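Local coordinates for integron cassette protein Vpc_cass2 (Vibrio paracholerae, PDB 3JRT) that is of unknown function but is an all-helical product of a mobile integron gene cassette, found as a two-chain assembly, at residues N117-K122 / I148-G153; G40-A45 / S176-I181; N81-V86 / E113-T118. One frame throughout, in Å; residues are numbered along the deposited sequence.

In the fold
All three contacts are mostly buried and join helices. Interactions 2 and 3 lie nearer the middle of the chain, each centred about 7 Å from its centre, against about 12 Å for interaction 1. Interaction 2 is apolar across its interface, whereas interactions 1 and 3 each combine aliphatic contact with one hydrogen bond, given by Asn-117 to a backbone carbonyl in the first and taken by Asn-115 from Arg-83 in the third. Interactions 1 and 3 share Asn-117 and Thr-118, between helices 104-116 and 118-128, and touch where Ile-120 packs on Arg-83 and Cys-82. Interaction 2 closes the longest loop, enclosing both others, and meets interaction 3 through Ile-181 on Tyr-85 and Leu-177 on Cys-82.

Interaction 1: residues N117-K122 / I148-G153; sequences NTAIKK and IKMFDG
Asn-117 and Met-150, a selenomethionine here, are joined by the one hydrogen bond across this contact. Asn-117 ND2 donates to Met-150 O at 3.0 Å, and the N-H...O angle of 149° shows a moderately bent bond. The donor arrives in the carbonyl plane on a lone pair, with a C=O...N angle of 120°, and the oxygen lies close to the amide plane. With CG anti to the backbone N (chi1 -174°), the Asn-117 amide extends to the last turn of helix 140-151. The accepting carbonyl belongs to that turn, which Asp-152 ends in a Schellman motif with positive phi.

The apolar part is built round the selenomethionine. Ala-119 CB rests 3.9 Å from Met-150 CB, where the two backbones come nearest, their CA atoms 5.3 Å apart. Lys-149 CB flanks Ala-119 CB at 4.1 Å. Farther out, the extended Met-150 chain crosses Ile-120 at about a right angle; Met-150 CE lies 3.4 Å from Ile-120 CG1, closer than usual for two carbons, and 3.8 Å from Ile-120 CD1.

At the exposed side, the Lys-122 and Lys-149 ammonium groups come near each other without touching, and both form long, weak ion pairs with Glu-146. Phe-159 of helix 157-163 packs on Asn-117, Ile-120 and Met-150, while Val-79 of helix 64-91 touches both Ile-120 and Met-150.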
# COMPACT_ATOMS: atom_id res chain seq x y z
N ASN A 117 9.01 16.38 -6.80
CA ASN A 117 9.56 15.48 -5.81
C ASN A 117 9.63 14.09 -6.42
O ASN A 117 8.70 13.29 -6.29
CB ASN A 117 8.67 15.49 -4.55
CG ASN A 117 9.25 14.68 -3.41
OD1 ASN A 117 9.94 13.69 -3.62
ND2 ASN A 117 8.96 15.10 -2.18
N THR A 118 10.73 13.81 -7.10
CA THR A 118 10.87 12.61 -7.92
C THR A 118 11.00 11.32 -7.13
O THR A 118 10.78 10.24 -7.66
CB THR A 118 12.05 12.73 -8.90
OG1 THR A 118 13.28 12.80 -8.17
CG2 THR A 118 11.91 13.99 -9.73
N ALA A 119 11.37 11.42 -5.86
CA ALA A 119 11.39 10.24 -5.00
C ALA A 119 9.98 9.59 -4.96
O ALA A 119 9.85 8.35 -4.88
CB ALA A 119 11.86 10.61 -3.60
N ILE A 120 8.95 10.41 -5.04
CA ILE A 120 7.57 9.93 -5.00
C ILE A 120 7.28 8.92 -6.10
O ILE A 120 6.82 7.81 -5.83
CB ILE A 120 6.56 11.08 -5.07
CG1 ILE A 120 6.63 11.92 -3.79
CG2 ILE A 120 5.11 10.53 -5.25
CD1 ILE A 120 5.60 13.05 -3.70
N LYS A 121 7.57 9.30 -7.33
CA LYS A 121 7.36 8.43 -8.48
C LYS A 121 8.28 7.22 -8.39
O LYS A 121 7.85 6.10 -8.63
CB LYS A 121 7.61 9.21 -9.77
CG LYS A 121 6.97 8.63 -11.01
CD LYS A 121 7.23 9.55 -12.21
CE LYS A 121 6.39 9.17 -13.43
NZ LYS A 121 6.46 10.20 -14.49
N LYS A 122 9.53 7.45 -8.03
CA LYS A 122 10.50 6.36 -7.90
C LYS A 122 10.01 5.31 -6.90
O LYS A 122 10.06 4.12 -7.17
CB LYS A 122 11.86 6.88 -7.46
CG LYS A 122 12.56 7.78 -8.45
CD LYS A 122 14.05 7.95 -8.06
CE LYS A 122 14.66 9.15 -8.76
NZ LYS A 122 16.12 9.32 -8.44
N ILE A 148 14.18 9.49 2.44
CA ILE A 148 14.79 10.68 3.00
C ILE A 148 14.69 11.85 1.99
O ILE A 148 14.34 12.97 2.35
CB ILE A 148 16.24 10.39 3.41
CG1 ILE A 148 16.25 9.36 4.55
CG2 ILE A 148 17.02 11.70 3.77
CD1 ILE A 148 17.64 8.99 5.04
N LYS A 149 14.96 11.57 0.72
CA LYS A 149 14.77 12.59 -0.31
C LYS A 149 13.33 13.10 -0.35
O LYS A 149 13.08 14.28 -0.54
CB LYS A 149 15.16 12.03 -1.69
CG LYS A 149 16.69 11.85 -1.87
CD LYS A 149 17.01 11.23 -3.22
CE LYS A 149 18.45 10.82 -3.32
NZ LYS A 149 18.72 10.21 -4.64
N MSE A 150 12.39 12.21 -0.18
CA MSE A 150 11.00 12.59 -0.30
C MSE A 150 10.66 13.60 0.80
O MSE A 150 10.01 14.62 0.55
CB MSE A 150 10.11 11.36 -0.20
CG MSE A 150 8.67 11.60 -0.60
SE MSE A 150 7.51 10.08 -0.14
CE MSE A 150 5.80 10.86 -0.65
N PHE A 151 11.14 13.32 2.00
CA PHE A 151 10.84 14.15 3.16
C PHE A 151 11.76 15.34 3.25
O PHE A 151 11.63 16.17 4.15
CB PHE A 151 10.95 13.33 4.44
CG PHE A 151 9.77 12.44 4.67
CD1 PHE A 151 8.57 12.96 5.12
CD2 PHE A 151 9.86 11.09 4.42
CE1 PHE A 151 7.48 12.14 5.34
CE2 PHE A 151 8.78 10.26 4.64
CZ PHE A 151 7.58 10.79 5.10
N ASP A 152 12.70 15.41 2.30
CA ASP A 152 13.71 16.45 2.27
C ASP A 152 14.56 16.56 3.53
O ASP A 152 14.99 17.64 3.90
CB ASP A 152 13.09 17.81 1.95
CG ASP A 152 14.10 18.76 1.33
OD1 ASP A 152 14.52 18.49 0.18
OD2 ASP A 152 14.49 19.76 1.99
N GLY A 153 14.82 15.43 4.17
CA GLY A 153 15.70 15.45 5.32
C GLY A 153 15.29 14.38 6.31
O GLY A 153 14.61 13.43 5.95

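Interaction 2: residues G40-A45 / S176-I181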
# COMPACT_ATOMS: atom_id res chain seq x y z
N GLY A 40 -9.38 9.92 1.94
CA GLY A 40 -9.36 8.94 3.01
C GLY A 40 -8.06 8.18 3.12
O GLY A 40 -7.58 7.95 4.23
N ASP A 41 -7.50 7.77 1.98
CA ASP A 41 -6.26 7.00 1.98
C ASP A 41 -5.05 7.84 2.40
O ASP A 41 -4.21 7.37 3.15
CB ASP A 41 -6.04 6.28 0.65
CG ASP A 41 -7.16 5.28 0.32
OD1 ASP A 41 -7.86 4.83 1.25
OD2 ASP A 41 -7.34 4.92 -0.87
N LEU A 42 -4.97 9.08 1.93
CA LEU A 42 -3.86 9.95 2.31
C LEU A 42 -3.98 10.30 3.79
O LEU A 42 -3.01 10.31 4.51
CB LEU A 42 -3.84 11.22 1.46
CG LEU A 42 -3.38 11.08 0.01
CD1 LEU A 42 -3.79 12.32 -0.81
CD2 LEU A 42 -1.87 10.85 -0.09
N THR A 43 -5.20 10.55 4.24
CA THR A 43 -5.40 10.94 5.63
C THR A 43 -5.04 9.80 6.57
O THR A 43 -4.41 10.01 7.60
CB THR A 43 -6.86 11.40 5.88
OG1 THR A 43 -7.11 12.57 5.10
CG2 THR A 43 -7.14 11.70 7.36
N ILE A 44 -5.42 8.58 6.22
CA ILE A 44 -5.20 7.46 7.12
C ILE A 44 -3.72 7.02 7.17
O ILE A 44 -3.20 6.68 8.22
CB ILE A 44 -6.13 6.27 6.82
CG1 ILE A 44 -6.05 5.27 7.97
CG2 ILE A 44 -5.75 5.57 5.51
CD1 ILE A 44 -6.65 5.79 9.25
N ALA A 45 -3.04 7.05 6.03
CA ALA A 45 -1.63 6.73 5.97
C ALA A 45 -0.80 7.64 6.89
O ALA A 45 0.09 7.19 7.59
CB ALA A 45 -1.14 6.82 4.52
N SER A 176 -2.80 22.24 2.34
CA SER A 176 -2.48 20.82 2.34
C SER A 176 -3.10 20.09 1.15
O SER A 176 -4.15 20.48 0.65
CB SER A 176 -2.89 20.15 3.66
OG SER A 176 -4.28 19.89 3.71
N LEU A 177 -2.44 19.03 0.71
CA LEU A 177 -2.91 18.21 -0.38
C LEU A 177 -4.33 17.71 -0.14
O LEU A 177 -5.18 17.81 -1.01
CB LEU A 177 -1.98 17.00 -0.54
CG LEU A 177 -2.26 16.10 -1.74
CD1 LEU A 177 -2.48 16.95 -2.97
CD2 LEU A 177 -1.11 15.12 -1.95
N VAL A 178 -4.59 17.22 1.04
CA VAL A 178 -5.87 16.67 1.35
C VAL A 178 -6.94 17.75 1.39
O VAL A 178 -8.03 17.53 0.96
CB VAL A 178 -5.83 15.87 2.65
CG1 VAL A 178 -7.14 15.83 3.26
CG2 VAL A 178 -5.35 14.52 2.41
N GLY A 179 -6.61 18.92 1.88
CA GLY A 179 -7.54 20.04 1.90
C GLY A 179 -7.90 20.47 0.50
O GLY A 179 -9.06 20.76 0.20
N VAL A 180 -6.90 20.50 -0.38
CA VAL A 180 -7.11 20.85 -1.77
C VAL A 180 -7.96 19.79 -2.45
O VAL A 180 -8.82 20.11 -3.26
CB VAL A 180 -5.77 21.03 -2.51
CG1 VAL A 180 -5.96 20.99 -4.01
CG2 VAL A 180 -5.12 22.36 -2.10
N ILE A 181 -7.73 18.53 -2.11
CA ILE A 181 -8.46 17.47 -2.77
C ILE A 181 -9.91 17.53 -2.30
O ILE A 181 -10.82 17.20 -3.06
CB ILE A 181 -7.85 16.08 -2.50
CG1 ILE A 181 -6.52 15.94 -3.26
CG2 ILE A 181 -8.83 14.97 -2.93
CD1 ILE A 181 -5.81 14.67 -2.96
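Leu-42 faces helix 177-188 from helix 27-53, and its side chain can be traced outward through the contact. Leu-42 CB lies 3.8 Å from Val-178 CG2, at the level where the CA atoms of these two residues come nearest, 7.1 Å apart. CG stands anti to the carbonyl carbon (chi1 -73°), and beyond it the two methyls part. Leu-42 CD1 continues into the interface, 3.8 Å from Ile-181 CD1 and 4.0 Å from Leu-177 CD2; the Leu-42 side chain crosses both of these at about a right angle. CD2 instead packs against Asn-81 of helix 64-91.

Beside this leucine, Thr-43 OG1 touches Val-178 CG1 at 3.7 Å, but its hydrogen bond is to Ile-39 O of its own helix. Helix stretches 40-45 and 177-181 run nearly antiparallel, at 158°, their axes 10.1 Å apart at closest approach. Ser-176, just before the second helix, is its N-cap, Ser-176 OG accepting from Gly-179 N at 3.1 Å. Asp-41 forms a salt bridge with Arg-72 of the second subunit.

No hydrogen bond or salt bridge spans the pair, and Thr-43, Ser-176 and Asp-41 all bond to other partners; the contact across the pair is therefore chiefly aliphatic.

Interaction 3: residues N81-V86 / E113-T118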
# COMPACT_ATOMS: atom_id res chain seq x y z
N ASN A 81 -0.92 7.25 -3.87
CA ASN A 81 -2.01 8.21 -3.96
C ASN A 81 -1.63 9.59 -4.48
O ASN A 81 -2.41 10.23 -5.18
CB ASN A 81 -2.77 8.28 -2.65
CG ASN A 81 -3.67 7.08 -2.48
OD1 ASN A 81 -4.65 6.93 -3.19
ND2 ASN A 81 -3.31 6.18 -1.59
N CYS A 82 -0.43 10.05 -4.14
CA CYS A 82 0.07 11.27 -4.72
C CYS A 82 0.12 11.15 -6.23
O CYS A 82 -0.31 12.06 -6.94
CB CYS A 82 1.44 11.63 -4.15
SG CYS A 82 1.36 12.28 -2.47
N ARG A 83 0.64 10.03 -6.74
CA ARG A 83 0.70 9.84 -8.18
C ARG A 83 -0.72 9.77 -8.77
O ARG A 83 -0.99 10.36 -9.82
CB ARG A 83 1.53 8.60 -8.55
CG ARG A 83 3.00 8.70 -8.21
CD ARG A 83 3.66 10.02 -8.72
NE ARG A 83 3.37 10.25 -10.13
CZ ARG A 83 3.80 11.28 -10.85
NH1 ARG A 83 4.58 12.22 -10.32
NH2 ARG A 83 3.45 11.37 -12.12
N LYS A 84 -1.63 9.09 -8.09
CA LYS A 84 -3.01 9.04 -8.56
C LYS A 84 -3.60 10.43 -8.70
O LYS A 84 -4.38 10.68 -9.62
CB LYS A 84 -3.89 8.18 -7.65
CG LYS A 84 -3.73 6.70 -7.90
CD LYS A 84 -4.82 5.85 -7.22
CE LYS A 84 -4.63 4.37 -7.56
NZ LYS A 84 -5.18 3.46 -6.50
N TYR A 85 -3.22 11.34 -7.81
CA TYR A 85 -3.75 12.69 -7.86
C TYR A 85 -3.27 13.37 -9.13
O TYR A 85 -4.05 14.02 -9.84
CB TYR A 85 -3.33 13.51 -6.64
CG TYR A 85 -3.59 15.00 -6.80
CD1 TYR A 85 -4.81 15.57 -6.42
CD2 TYR A 85 -2.63 15.83 -7.33
CE1 TYR A 85 -5.05 16.93 -6.57
CE2 TYR A 85 -2.86 17.20 -7.48
CZ TYR A 85 -4.07 17.74 -7.10
OH TYR A 85 -4.27 19.10 -7.25
N VAL A 86 -1.99 13.19 -9.44
CA VAL A 86 -1.46 13.72 -10.68
C VAL A 86 -2.15 13.08 -11.88
O VAL A 86 -2.60 13.78 -12.78
CB VAL A 86 0.07 13.54 -10.78
CG1 VAL A 86 0.60 14.10 -12.11
CG2 VAL A 86 0.77 14.20 -9.60
N GLU A 113 4.21 20.28 -7.28
CA GLU A 113 5.01 19.84 -6.16
C GLU A 113 5.29 18.34 -6.26
O GLU A 113 6.43 17.89 -6.16
CB GLU A 113 4.29 20.14 -4.86
CG GLU A 113 3.99 21.61 -4.66
CD GLU A 113 5.19 22.38 -4.20
OE1 GLU A 113 5.05 23.15 -3.22
OE2 GLU A 113 6.29 22.22 -4.79
N ILE A 114 4.24 17.57 -6.49
CA ILE A 114 4.38 16.13 -6.61
C ILE A 114 5.35 15.70 -7.72
O ILE A 114 6.20 14.84 -7.50
CB ILE A 114 3.03 15.46 -6.83
CG1 ILE A 114 2.20 15.54 -5.54
CG2 ILE A 114 3.24 14.02 -7.23
CD1 ILE A 114 0.67 15.36 -5.75
N ASN A 115 5.22 16.28 -8.91
CA ASN A 115 6.16 15.95 -9.97
C ASN A 115 7.58 16.35 -9.60
O ASN A 115 8.53 15.62 -9.90
CB ASN A 115 5.76 16.63 -11.28
CG ASN A 115 4.49 16.05 -11.89
OD1 ASN A 115 4.33 14.83 -11.97
ND2 ASN A 115 3.60 16.92 -12.33
N LYS A 116 7.73 17.50 -8.97
CA LYS A 116 9.05 18.00 -8.59
C LYS A 116 9.77 17.01 -7.70
O LYS A 116 10.99 16.82 -7.80
CB LYS A 116 8.93 19.33 -7.86
CG LYS A 116 8.60 20.50 -8.76
CD LYS A 116 8.69 21.80 -7.99
CE LYS A 116 8.45 22.98 -8.89
NZ LYS A 116 8.52 24.26 -8.14
N ASN A 117 9.01 16.38 -6.80
CA ASN A 117 9.56 15.48 -5.81
C ASN A 117 9.63 14.09 -6.42
O ASN A 117 8.70 13.29 -6.29
CB ASN A 117 8.67 15.49 -4.55
CG ASN A 117 9.25 14.68 -3.41
OD1 ASN A 117 9.94 13.69 -3.62
ND2 ASN A 117 8.96 15.10 -2.18
N THR A 118 10.73 13.81 -7.10
CA THR A 118 10.87 12.61 -7.92
C THR A 118 11.00 11.32 -7.13
O THR A 118 10.78 10.24 -7.66
CB THR A 118 12.05 12.73 -8.90
OG1 THR A 118 13.28 12.80 -8.17
CG2 THR A 118 11.91 13.99 -9.73
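Ile-114 projects from helix 104-116 as a knob into a hole formed by Cys-82, Arg-83, Tyr-85 and Val-86 of helix 64-91. Its two branches meet different walls. Ile-114 CD1 lies 3.7 Å from Tyr-85 CD2 and 4.1 Å from Cys-82 CB, and it also touches the backbone oxygen of Cys-82. Ile-114 CG2 meets Val-86 CG2 at 3.4 Å, a tight approach for two methyls, and lies 3.8 Å from Arg-83 NH1.

Next to the knob, Arg-83 NH1 donates to Asn-115 OD1 at 3.1 Å with an N-H...O angle of 147°. The donor is tilted 27° from the carbonyl plane, and the guanidinium and amide planes are turned 54° from each other, so the two groups are clearly not coplanar. The CB of Arg-83 points away from helix 104-116; bends at chi2 and chi3 bring the guanidinium back to it. Val-86 CB lies over one guanidinium face, offset toward the rim, and Val-86 CG1 touches Asn-115 OD1 at 3.8 Å.

This knob-into-hole packing joins two successive helices, 64-91 and 104-116, of an all-helical fold, whose next helix, 118-128, sets Arg-124 against Arg-83. Around the hole, the Tyr-85 hydroxyl is hydrogen-bonded to Arg-107 O of helix 104-116, and Tyr-85 also packs on Val-180 of helix 177-188. Trp-162 of helix 157-163 touches Ile-114.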